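Endo-beta-1,2-glucanase (Talaromyces funiculosus, PDB 6IMV) hydrolyses internal beta-1,2-glucosidic linkages of beta-1,2-glucans as a fungal endo-acting glycoside hydrolase. Local coordinates at residues A[42-46]-A[47-51]; A[226-229]-A[230-234]; A[267-270]-A[271-275]; A[333-337]-A[338-342]; A[449-452]-A[453-457]. One frame throughout, in Å; residues are numbered along the deposited sequence.

All five contacts are local, each made within one continuous run of chain. Contacts 3 and 5 lie within helices, 266-276 and 448-457, and both rest on i to i+4 backbone bonds. Both also pack against helix 461-475, through Trp273 and Met455. Contact 4 closes helix 318-337 with a Schellman motif and side-chain hydroxyl bonds. Contacts 1 and 2 are loop turns in which a ring is covered over its face, by a serine CB in one and a leucine methyl in the other. Contact 2 is a surface contact, its centre about 31 Å from the centre of the chain. The others are partly buried. The centre of contact 1 lies closest, at about 17 Å.

Contact 1: A[42-46]-A[47-51]; sequences GKFHQ and NNISY
Gln46 O takes the backbone N-H of both Ile49 and Ser50, which curls the chain back just after the inverse gamma turn centred on His45. This is the loop that leads from helix 30-41 into strand 51-52, at the margin of the antiparallel sheet. The Ser50 N bond to Gln46 O is 3.1 Å long and nearly straight, at 174°. Ile49 N comes to the same oxygen from above the carbonyl plane. A second grip joins side chain to backbone: Ser50 OG donates to Phe44 O at 2.7 Å. With OG so held, Ser50 CB lies over the centre of the Phe44 ring, 3.4 Å from the centroid, as a CH-pi contact. The phenyl group points opposite its own backbone N (chi1 179°), which carries it beneath the serine. Ile49 CG2 lies 3.8 Å from Phe44 CD1. Outside the loop, Trp433 meets the Phe44 ring edge-to-face. A leucine here has no flat face and would probably leave Ser50 CB and the Trp433 ring without their aromatic partner. The imidazole of His45 is fixed by a hydrogen bond between His45 NE2 and Tyr90 OH. Its ring and that of Tyr51 meet obliquely, with planes at 31°. The nearest atoms are His45 CE1 and Tyr51 CE1, 3.5 Å apart, with the tyrosine carbon over one imidazole face toward the rim.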
# COMPACT_ATOMS: atom_id res chain seq x y z
N GLY A 42 13.73 -2.81 -7.84
CA GLY A 42 14.77 -2.61 -6.86
C GLY A 42 15.63 -1.37 -7.09
O GLY A 42 16.18 -0.82 -6.15
N LYS A 43 15.74 -0.92 -8.35
CA LYS A 43 16.52 0.28 -8.68
C LYS A 43 15.85 1.54 -8.11
O LYS A 43 16.51 2.57 -7.97
CB LYS A 43 16.73 0.41 -10.19
CG LYS A 43 17.54 -0.71 -10.82
CD LYS A 43 18.79 -1.05 -10.05
CE LYS A 43 19.72 -1.99 -10.79
NZ LYS A 43 20.68 -2.62 -9.86
N PHE A 44 14.56 1.44 -7.79
CA PHE A 44 13.85 2.52 -7.10
C PHE A 44 14.48 2.76 -5.72
O PHE A 44 14.48 3.90 -5.21
CB PHE A 44 12.36 2.20 -6.98
CG PHE A 44 11.51 3.22 -6.26
CD1 PHE A 44 11.49 4.55 -6.67
CD2 PHE A 44 10.69 2.84 -5.22
CE1 PHE A 44 10.68 5.47 -6.03
CE2 PHE A 44 9.88 3.77 -4.58
CZ PHE A 44 9.88 5.08 -4.99
N HIS A 45 15.01 1.68 -5.12
CA HIS A 45 15.56 1.72 -3.76
C HIS A 45 16.97 2.31 -3.79
O HIS A 45 17.95 1.57 -3.78
CB HIS A 45 15.55 0.32 -3.13
CG HIS A 45 15.86 0.35 -1.68
ND1 HIS A 45 17.15 0.27 -1.20
CD2 HIS A 45 15.06 0.47 -0.60
CE1 HIS A 45 17.13 0.32 0.12
NE2 HIS A 45 15.86 0.44 0.51
N GLN A 46 17.04 3.64 -3.83
CA GLN A 46 18.29 4.40 -3.82
C GLN A 46 18.06 5.72 -3.09
O GLN A 46 16.95 6.27 -3.09
CB GLN A 46 18.76 4.74 -5.24
CG GLN A 46 19.06 3.53 -6.11
CD GLN A 46 19.69 3.94 -7.43
OE1 GLN A 46 20.78 4.51 -7.44
NE2 GLN A 46 19.03 3.63 -8.54
N ASN A 47 19.13 6.23 -2.47
CA ASN A 47 19.16 7.55 -1.85
C ASN A 47 18.74 8.60 -2.89
O ASN A 47 19.13 8.51 -4.05
CB ASN A 47 20.54 7.87 -1.28
CG ASN A 47 20.54 9.19 -0.55
OD1 ASN A 47 19.75 9.39 0.36
ND2 ASN A 47 21.39 10.12 -0.96
N ASN A 48 17.93 9.57 -2.44
CA ASN A 48 17.45 10.71 -3.23
C ASN A 48 16.43 10.28 -4.29
O ASN A 48 15.92 11.13 -5.01
CB ASN A 48 18.59 11.50 -3.89
CG ASN A 48 19.22 12.52 -2.96
OD1 ASN A 48 20.04 12.17 -2.11
ND2 ASN A 48 18.86 13.78 -3.11
N ILE A 49 16.13 8.98 -4.39
CA ILE A 49 15.10 8.50 -5.31
C ILE A 49 13.85 8.13 -4.52
O ILE A 49 12.77 8.65 -4.80
CB ILE A 49 15.62 7.32 -6.15
CG1 ILE A 49 16.90 7.67 -6.92
CG2 ILE A 49 14.52 6.81 -7.07
CD1 ILE A 49 16.74 8.75 -7.95
N SER A 50 14.00 7.20 -3.55
CA SER A 50 12.87 6.66 -2.78
C SER A 50 13.04 6.89 -1.28
O SER A 50 12.06 6.79 -0.54
CB SER A 50 12.66 5.20 -3.07
OG SER A 50 13.76 4.42 -2.61
N TYR A 51 14.27 7.13 -0.81
CA TYR A 51 14.49 7.36 0.61
C TYR A 51 15.74 8.22 0.83
O TYR A 51 16.53 8.46 -0.08
CB TYR A 51 14.54 6.04 1.37
CG TYR A 51 15.82 5.24 1.22
CD1 TYR A 51 16.10 4.55 0.05
CD2 TYR A 51 16.72 5.16 2.26
CE1 TYR A 51 17.26 3.80 -0.08
CE2 TYR A 51 17.90 4.44 2.14
CZ TYR A 51 18.17 3.76 0.97
OH TYR A 51 19.32 3.05 0.88

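Contact 2: A[226-229]-A[230-234]; sequences QSLP and VYHPE. With NAG (2-acetamido-2-deoxy-beta-D-glucopyranose), chain G.
Leu228 lays its CD2 methyl squarely over one face of the His232 ring. CD2 is 4.0 Å from the ring centroid of His232 and only 3° off the normal, a CH-pi contact. Pro233 CD covers the opposite face, nearer the rim, so the imidazole is sandwiched between two aliphatic groups. A chi1 of -171° extends His232 away from its amide nitrogen, which brings one ring face under the Leu228 methyl. The other leucine methyl, CD1, reaches 4.1 Å from Glu234 CB. Pro229 CD meets the histidine obliquely, 4.1 Å from His232 CB. The backbone here forms a type I beta turn from Pro229 to His232, in the loop between strands 220-223 and 237-239. It is closed by His232 N donating to Pro229 O at 3.1 Å. ND1 of the same histidine accepts from Glu234 N at 3.2 Å, tilted 20° from the ring plane. A valine in place of His232 would probably leave Glu234 N without this acceptor and Leu228 CD2 without its ring face. Val230, buried, packs on Tyr201 and Thr205 of helix 186-210. A glycan sugar borders the loop, with its O5 3.7 Å from Ser227 CB.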
# COMPACT_ATOMS: atom_id res chain seq x y z
N GLN A 226 1.37 20.01 19.13
CA GLN A 226 2.29 18.88 18.90
C GLN A 226 3.55 18.97 19.79
O GLN A 226 4.21 17.95 20.03
CB GLN A 226 2.68 18.83 17.42
CG GLN A 226 3.41 20.07 16.91
CD GLN A 226 3.43 20.17 15.40
OE1 GLN A 226 2.77 19.42 14.68
NE2 GLN A 226 4.19 21.13 14.91
N SER A 227 3.89 20.17 20.27
CA SER A 227 5.06 20.35 21.12
C SER A 227 4.78 19.88 22.55
O SER A 227 5.73 19.62 23.29
CB SER A 227 5.55 21.78 21.10
OG SER A 227 5.98 22.12 19.80
N LEU A 228 3.50 19.78 22.94
CA LEU A 228 3.13 19.36 24.30
C LEU A 228 3.05 17.84 24.38
O LEU A 228 2.48 17.22 23.48
CB LEU A 228 1.78 19.97 24.69
CG LEU A 228 1.69 21.50 24.68
CD1 LEU A 228 0.29 21.95 25.08
CD2 LEU A 228 2.73 22.11 25.61
N PRO A 229 3.60 17.21 25.44
CA PRO A 229 3.37 15.79 25.71
C PRO A 229 1.88 15.40 25.63
O PRO A 229 1.00 16.27 25.79
CB PRO A 229 3.89 15.61 27.15
CG PRO A 229 5.00 16.64 27.27
CD PRO A 229 4.53 17.80 26.41
N VAL A 230 1.63 14.10 25.41
CA VAL A 230 0.30 13.58 25.17
C VAL A 230 -0.61 13.94 26.35
O VAL A 230 -1.78 14.29 26.16
CB VAL A 230 0.29 12.06 24.92
CG1 VAL A 230 -1.13 11.52 24.82
CG2 VAL A 230 1.08 11.67 23.68
N TYR A 231 -0.06 13.86 27.57
CA TYR A 231 -0.85 14.07 28.80
C TYR A 231 -0.45 15.38 29.50
O TYR A 231 -0.69 15.54 30.69
CB TYR A 231 -0.76 12.83 29.70
CG TYR A 231 -1.31 11.59 29.05
CD1 TYR A 231 -2.67 11.41 28.90
CD2 TYR A 231 -0.47 10.60 28.54
CE1 TYR A 231 -3.19 10.29 28.28
CE2 TYR A 231 -0.98 9.47 27.92
CZ TYR A 231 -2.35 9.31 27.79
OH TYR A 231 -2.87 8.21 27.18
N HIS A 232 0.12 16.33 28.75
CA HIS A 232 0.28 17.68 29.29
C HIS A 232 -1.11 18.21 29.66
O HIS A 232 -2.08 17.94 28.95
CB HIS A 232 1.01 18.58 28.30
CG HIS A 232 1.39 19.91 28.87
ND1 HIS A 232 0.50 20.96 28.98
CD2 HIS A 232 2.58 20.37 29.33
CE1 HIS A 232 1.12 22.02 29.48
NE2 HIS A 232 2.39 21.68 29.71
N PRO A 233 -1.26 18.92 30.80
CA PRO A 233 -2.58 19.37 31.25
C PRO A 233 -3.38 20.20 30.24
O PRO A 233 -4.60 20.24 30.34
CB PRO A 233 -2.28 20.22 32.50
CG PRO A 233 -0.95 19.67 33.01
CD PRO A 233 -0.19 19.27 31.76
N GLU A 234 -2.69 20.83 29.28
CA GLU A 234 -3.31 21.68 28.26
C GLU A 234 -3.52 20.95 26.93
O GLU A 234 -4.18 21.49 26.03
CB GLU A 234 -2.44 22.90 28.00
CG GLU A 234 -2.42 23.88 29.16
CD GLU A 234 -1.57 25.09 28.87
OE1 GLU A 234 -0.34 24.98 29.01
OE2 GLU A 234 -2.14 26.11 28.44
C1 NAG G . 3.07 25.17 21.44
C2 NAG G . 2.98 26.69 21.41
C3 NAG G . 4.38 27.33 21.43
C4 NAG G . 5.24 26.77 22.56
C5 NAG G . 5.24 25.24 22.51
C6 NAG G . 5.99 24.66 23.70
C7 NAG G . 1.13 27.65 20.15
C8 NAG G . 0.62 28.00 18.78
N2 NAG G . 2.34 27.11 20.18
O3 NAG G . 4.24 28.73 21.61
O4 NAG G . 6.59 27.21 22.43
O5 NAG G . 3.90 24.76 22.55
O6 NAG G . 5.41 25.18 24.90
O7 NAG G . 0.48 27.84 21.17

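Contact 3: A[267-270]-A[271-275]; sequences ADIE and ALWEY
Ala271, Leu272 and Glu274 hydrogen-bond through their backbone N-H groups to Ala267 O, Asp268 O and Glu270 O, in i to i+4 steps. The lengths are similar: 3.0 Å for Ala271 N to Ala267 O and 2.9 Å for Leu272 N to Asp268 O. Trp273 N is held less firmly. It makes two weak bonds, to Ile269 O at 3.4 Å and to Glu270 O at 3.3 Å. Side-chain carbons also make van der Waals contacts with backbone oxygens. The Trp273 indole is turned opposite its own carbonyl carbon (chi1 -68°), and this places CD1 3.3 Å from Ile269 O. Leu272 sets CG 3.4 Å from Asp268 O. The apolar contact is looser, Ile269 CG2 lying 4.4 Å from Trp273 CD1. All of this is one stretch of alpha-helix, 266-276, whose sides pack against other parts of the fold. Leu272 touches Thr255 of helix 252-261 and Val217 of strand 216-217. Trp273 packs against Ile468 of helix 461-475, and its NE1 hydrogen-bonds to Gln259 OE1. Among the charged and polar ends, Glu270 bends at chi2 (78°) and its OE2 forms a salt bridge with Arg467 NH1. That pairing probably eases the nearness of Glu274, whose OE1 is 6.7 Å from Glu270 OE2. Asp268 OD1 hydrogen-bonds to Tyr211 OH, and its OD2 to Ser265 OG, just ahead of the helix.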
# COMPACT_ATOMS: atom_id res chain seq x y z
N ALA A 267 -17.57 -3.39 25.45
CA ALA A 267 -18.66 -2.60 24.90
C ALA A 267 -18.16 -1.70 23.76
O ALA A 267 -18.85 -1.52 22.76
CB ALA A 267 -19.32 -1.80 25.99
N ASP A 268 -16.97 -1.12 23.93
CA ASP A 268 -16.38 -0.21 22.95
C ASP A 268 -15.91 -0.98 21.71
O ASP A 268 -16.03 -0.48 20.59
CB ASP A 268 -15.24 0.59 23.56
CG ASP A 268 -15.72 1.80 24.35
OD1 ASP A 268 -16.57 2.54 23.83
OD2 ASP A 268 -15.25 1.98 25.47
N ILE A 269 -15.36 -2.19 21.92
CA ILE A 269 -14.97 -3.10 20.83
C ILE A 269 -16.22 -3.45 20.00
O ILE A 269 -16.20 -3.38 18.77
CB ILE A 269 -14.25 -4.35 21.37
CG1 ILE A 269 -12.88 -3.99 21.97
CG2 ILE A 269 -14.12 -5.43 20.30
CD1 ILE A 269 -12.26 -5.09 22.81
N GLU A 270 -17.32 -3.79 20.68
CA GLU A 270 -18.57 -4.10 19.98
C GLU A 270 -19.04 -2.86 19.20
O GLU A 270 -19.50 -2.98 18.07
CB GLU A 270 -19.64 -4.60 20.95
CG GLU A 270 -20.65 -5.51 20.29
CD GLU A 270 -20.14 -6.93 20.09
OE1 GLU A 270 -19.44 -7.44 21.00
OE2 GLU A 270 -20.43 -7.53 19.03
N ALA A 271 -18.89 -1.68 19.80
CA ALA A 271 -19.31 -0.42 19.16
C ALA A 271 -18.46 -0.14 17.90
O ALA A 271 -18.99 0.38 16.93
CB ALA A 271 -19.24 0.73 20.15
N LEU A 272 -17.17 -0.49 17.92
CA LEU A 272 -16.31 -0.33 16.73
C LEU A 272 -16.96 -1.03 15.53
O LEU A 272 -17.10 -0.45 14.47
CB LEU A 272 -14.92 -0.93 16.99
CG LEU A 272 -13.99 -0.14 17.91
CD1 LEU A 272 -12.67 -0.89 18.09
CD2 LEU A 272 -13.73 1.26 17.36
N TRP A 273 -17.35 -2.30 15.71
CA TRP A 273 -17.83 -3.13 14.61
C TRP A 273 -19.27 -2.75 14.25
O TRP A 273 -19.64 -2.77 13.07
CB TRP A 273 -17.65 -4.61 14.93
CG TRP A 273 -16.20 -4.95 14.97
CD1 TRP A 273 -15.42 -5.13 16.07
CD2 TRP A 273 -15.32 -5.08 13.83
NE1 TRP A 273 -14.13 -5.38 15.70
CE2 TRP A 273 -14.03 -5.36 14.34
CE3 TRP A 273 -15.50 -5.03 12.44
CZ2 TRP A 273 -12.93 -5.57 13.51
CZ3 TRP A 273 -14.42 -5.24 11.62
CH2 TRP A 273 -13.15 -5.50 12.15
N GLU A 274 -20.05 -2.34 15.25
CA GLU A 274 -21.42 -1.92 15.02
C GLU A 274 -21.44 -0.66 14.15
O GLU A 274 -22.18 -0.57 13.19
CB GLU A 274 -22.12 -1.66 16.35
CG GLU A 274 -23.60 -1.39 16.20
CD GLU A 274 -24.33 -1.23 17.53
OE1 GLU A 274 -23.79 -1.70 18.56
OE2 GLU A 274 -25.42 -0.62 17.52
N TYR A 275 -20.59 0.31 14.50
CA TYR A 275 -20.55 1.58 13.81
C TYR A 275 -20.02 1.39 12.38
O TYR A 275 -20.34 2.17 11.49
CB TYR A 275 -19.70 2.60 14.59
CG TYR A 275 -19.82 3.99 14.03
CD1 TYR A 275 -20.99 4.71 14.19
CD2 TYR A 275 -18.79 4.56 13.29
CE1 TYR A 275 -21.13 5.98 13.66
CE2 TYR A 275 -18.91 5.83 12.77
CZ TYR A 275 -20.08 6.55 12.96
OH TYR A 275 -20.22 7.79 12.44

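Contact 4: A[333-337]-A[338-342]; sequences CNSVV and TQVPG
Ser335 OG donates to Gly342 O at 2.6 Å, reaching it in the carbonyl plane. This ties the last turn of the helix to the chain seven residues on. The backbone oxygen of Ser335 is used as well: Val340 N donates to it at 2.7 Å, with an almost straight angle of 175°. One residue earlier, Asn334 O is gripped twice by Thr338. The Thr338 backbone N comes to Asn334 O at 3.0 Å, and Thr338 OG1 to Asn334 O at 2.7 Å. The two donors arrive from opposite faces of the carbonyl plane. For the hydroxyl to get there, OG1 sits between the backbone N and the carbonyl carbon (chi1 62°). Gln339 N hydrogen-bonds to Val336 O at 3.0 Å. Val340 N to Ser335 O and Gln339 N to Val336 O form the Schellman motif at the C-terminal end of helix 318-337, with Gln339 the residue of positive phi (64°). The hydroxyl bonds of Ser335 and Thr338 are additions to it. Packing lies outside this polar core. Thr338 CG2 rests 3.8 Å from Asn334 ND2, an amide nitrogen that hydrogen-bonds to Tyr285 OH. Val337 CG1 lies 4.1 Å from Thr338 CG2, and the valine also touches Ile287 of strand 282-287 and Val290 of strand 290-296. Ser335 and Val336 touch Trp400 of helix 394-405, while Cys333 is joined by a disulfide to Cys487.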
# COMPACT_ATOMS: atom_id res chain seq x y z
N CYS A 333 -12.23 -8.24 -15.60
CA CYS A 333 -13.23 -8.38 -16.67
C CYS A 333 -13.92 -7.04 -16.94
O CYS A 333 -14.33 -6.80 -18.08
CB CYS A 333 -14.22 -9.49 -16.35
SG CYS A 333 -13.41 -11.11 -16.27
N ASN A 334 -14.02 -6.16 -15.93
CA ASN A 334 -14.56 -4.81 -16.11
C ASN A 334 -13.74 -4.07 -17.18
O ASN A 334 -14.30 -3.36 -18.01
CB ASN A 334 -14.58 -3.97 -14.83
CG ASN A 334 -14.90 -2.50 -15.06
OD1 ASN A 334 -14.03 -1.64 -14.94
ND2 ASN A 334 -16.15 -2.20 -15.38
N SER A 335 -12.41 -4.24 -17.14
CA SER A 335 -11.53 -3.54 -18.05
C SER A 335 -11.66 -4.09 -19.48
O SER A 335 -11.63 -3.31 -20.44
CB SER A 335 -10.12 -3.53 -17.56
OG SER A 335 -9.95 -2.49 -16.62
N VAL A 336 -11.84 -5.41 -19.62
CA VAL A 336 -12.09 -6.03 -20.92
C VAL A 336 -13.41 -5.50 -21.49
O VAL A 336 -13.44 -5.00 -22.60
CB VAL A 336 -12.08 -7.57 -20.84
CG1 VAL A 336 -12.54 -8.21 -22.15
CG2 VAL A 336 -10.71 -8.11 -20.42
N VAL A 337 -14.50 -5.59 -20.73
CA VAL A 337 -15.82 -5.23 -21.27
C VAL A 337 -15.89 -3.72 -21.56
O VAL A 337 -16.58 -3.31 -22.49
CB VAL A 337 -16.96 -5.73 -20.36
CG1 VAL A 337 -17.10 -4.93 -19.09
CG2 VAL A 337 -18.29 -5.77 -21.11
N THR A 338 -15.17 -2.87 -20.81
CA THR A 338 -15.19 -1.42 -21.07
C THR A 338 -14.00 -1.01 -21.95
O THR A 338 -13.80 0.17 -22.20
CB THR A 338 -15.25 -0.58 -19.78
OG1 THR A 338 -14.09 -0.81 -18.98
CG2 THR A 338 -16.49 -0.88 -18.97
N GLN A 339 -13.21 -1.99 -22.41
CA GLN A 339 -12.15 -1.85 -23.43
C GLN A 339 -11.03 -0.92 -22.94
O GLN A 339 -10.59 -0.04 -23.67
CB GLN A 339 -12.73 -1.35 -24.76
CG GLN A 339 -13.66 -2.36 -25.42
CD GLN A 339 -14.19 -1.80 -26.71
OE1 GLN A 339 -15.15 -1.04 -26.73
NE2 GLN A 339 -13.54 -2.14 -27.81
N VAL A 340 -10.54 -1.18 -21.72
CA VAL A 340 -9.45 -0.41 -21.10
C VAL A 340 -8.21 -1.30 -21.04
O VAL A 340 -8.27 -2.43 -20.57
CB VAL A 340 -9.86 0.10 -19.70
CG1 VAL A 340 -8.76 0.93 -19.07
CG2 VAL A 340 -11.16 0.88 -19.74
N PRO A 341 -7.05 -0.82 -21.52
CA PRO A 341 -5.82 -1.62 -21.54
C PRO A 341 -5.04 -1.61 -20.22
O PRO A 341 -3.82 -1.79 -20.20
CB PRO A 341 -5.03 -0.94 -22.68
CG PRO A 341 -5.40 0.50 -22.57
CD PRO A 341 -6.87 0.48 -22.19
N GLY A 342 -5.76 -1.46 -19.11
CA GLY A 342 -5.21 -1.45 -17.78
C GLY A 342 -6.33 -1.47 -16.76
O GLY A 342 -7.50 -1.67 -17.12

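Contact 5: A[449-452]-A[453-457]; sequences GLVS and QKMKA
Val451 CG1 meets Met455 SD at 3.7 Å, an apolar contact between side chains one helical turn apart. Beyond the helix, Met455 packs on Pro313 and Phe464, and Val451 on Trp171 and Ala175. The methionine also lies against the backbone: its CG sits 3.2 Å from Val451 O, and the chain then bends at chi3 (85°). Backbone hydrogen bonds follow the same i to i+4 spacing. Gln453, Lys454, Met455 and Lys456 donate their N-H groups in turn to the carbonyl oxygens of Gly449, Leu450, Val451 and Ser452. Met455 N to Val451 O is the shortest of the four, at 2.8 Å. Lys454 N to Leu450 O is the longest, at 3.3 Å. The polar side chains are spread round the helix. Ser452 OG lies 3.6 Å from Lys456 CE. A water joins the two side chains: it accepts from Lys456 NZ at 2.9 Å, and its link to Ser452 OG, at 3.3 Å, is weak. The Lys456 ammonium also makes a cation-pi contact with Tyr461. Lys454 turns the other way, to a salt bridge with Glu458 and a cation-pi contact with Tyr174. Gln453 OE1 hydrogen-bonds to Asn182 ND2. This is an alpha-helix, 448-457, packed between helix 163-182 on the Val451 and Lys454 side and helix 461-475 on the Ser452 and Met455 side.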
# COMPACT_ATOMS: atom_id res chain seq x y z
N GLY A 449 1.41 -13.59 6.65
CA GLY A 449 2.02 -14.79 7.24
C GLY A 449 2.83 -14.47 8.50
O GLY A 449 2.65 -15.10 9.54
N LEU A 450 3.73 -13.50 8.40
CA LEU A 450 4.51 -13.03 9.54
C LEU A 450 3.58 -12.51 10.65
O LEU A 450 3.79 -12.81 11.83
CB LEU A 450 5.49 -11.96 9.08
CG LEU A 450 6.72 -12.47 8.35
CD1 LEU A 450 7.40 -11.36 7.57
CD2 LEU A 450 7.69 -13.12 9.33
N VAL A 451 2.57 -11.73 10.27
CA VAL A 451 1.67 -11.11 11.23
C VAL A 451 0.87 -12.21 11.93
O VAL A 451 0.72 -12.19 13.15
CB VAL A 451 0.78 -10.06 10.54
CG1 VAL A 451 -0.40 -9.64 11.41
CG2 VAL A 451 1.61 -8.86 10.12
N SER A 452 0.39 -13.19 11.15
CA SER A 452 -0.37 -14.32 11.67
C SER A 452 0.44 -15.09 12.73
O SER A 452 -0.09 -15.51 13.77
CB SER A 452 -0.80 -15.20 10.50
OG SER A 452 -1.34 -16.41 10.95
N GLN A 453 1.74 -15.28 12.47
CA GLN A 453 2.61 -16.01 13.40
C GLN A 453 2.63 -15.31 14.77
O GLN A 453 2.44 -15.94 15.81
CB GLN A 453 4.01 -16.11 12.81
CG GLN A 453 4.98 -16.92 13.65
CD GLN A 453 6.39 -16.74 13.16
OE1 GLN A 453 6.62 -16.25 12.05
NE2 GLN A 453 7.35 -17.13 13.98
N LYS A 454 2.83 -13.99 14.75
CA LYS A 454 2.97 -13.18 15.95
C LYS A 454 1.60 -13.06 16.65
O LYS A 454 1.51 -13.12 17.87
CB LYS A 454 3.59 -11.83 15.58
CG LYS A 454 4.02 -10.95 16.75
CD LYS A 454 4.85 -9.76 16.28
CE LYS A 454 5.01 -8.69 17.34
NZ LYS A 454 5.71 -9.20 18.55
N MET A 455 0.53 -12.92 15.86
CA MET A 455 -0.84 -12.86 16.40
C MET A 455 -1.15 -14.16 17.17
O MET A 455 -1.74 -14.13 18.25
CB MET A 455 -1.87 -12.66 15.30
CG MET A 455 -1.86 -11.26 14.70
SD MET A 455 -3.17 -11.06 13.46
CE MET A 455 -4.55 -10.63 14.52
N LYS A 456 -0.75 -15.30 16.60
CA LYS A 456 -0.96 -16.61 17.24
C LYS A 456 -0.16 -16.68 18.54
O LYS A 456 -0.69 -17.10 19.57
CB LYS A 456 -0.60 -17.74 16.28
CG LYS A 456 -1.64 -18.01 15.21
CD LYS A 456 -1.17 -18.94 14.12
CE LYS A 456 -2.25 -19.20 13.09
NZ LYS A 456 -1.74 -19.98 11.94
N ALA A 457 1.09 -16.23 18.50
CA ALA A 457 1.96 -16.23 19.68
C ALA A 457 1.39 -15.31 20.77
O ALA A 457 1.58 -15.58 21.95
CB ALA A 457 3.36 -15.86 19.29
O HOH W 1 0.89 -18.83 11.45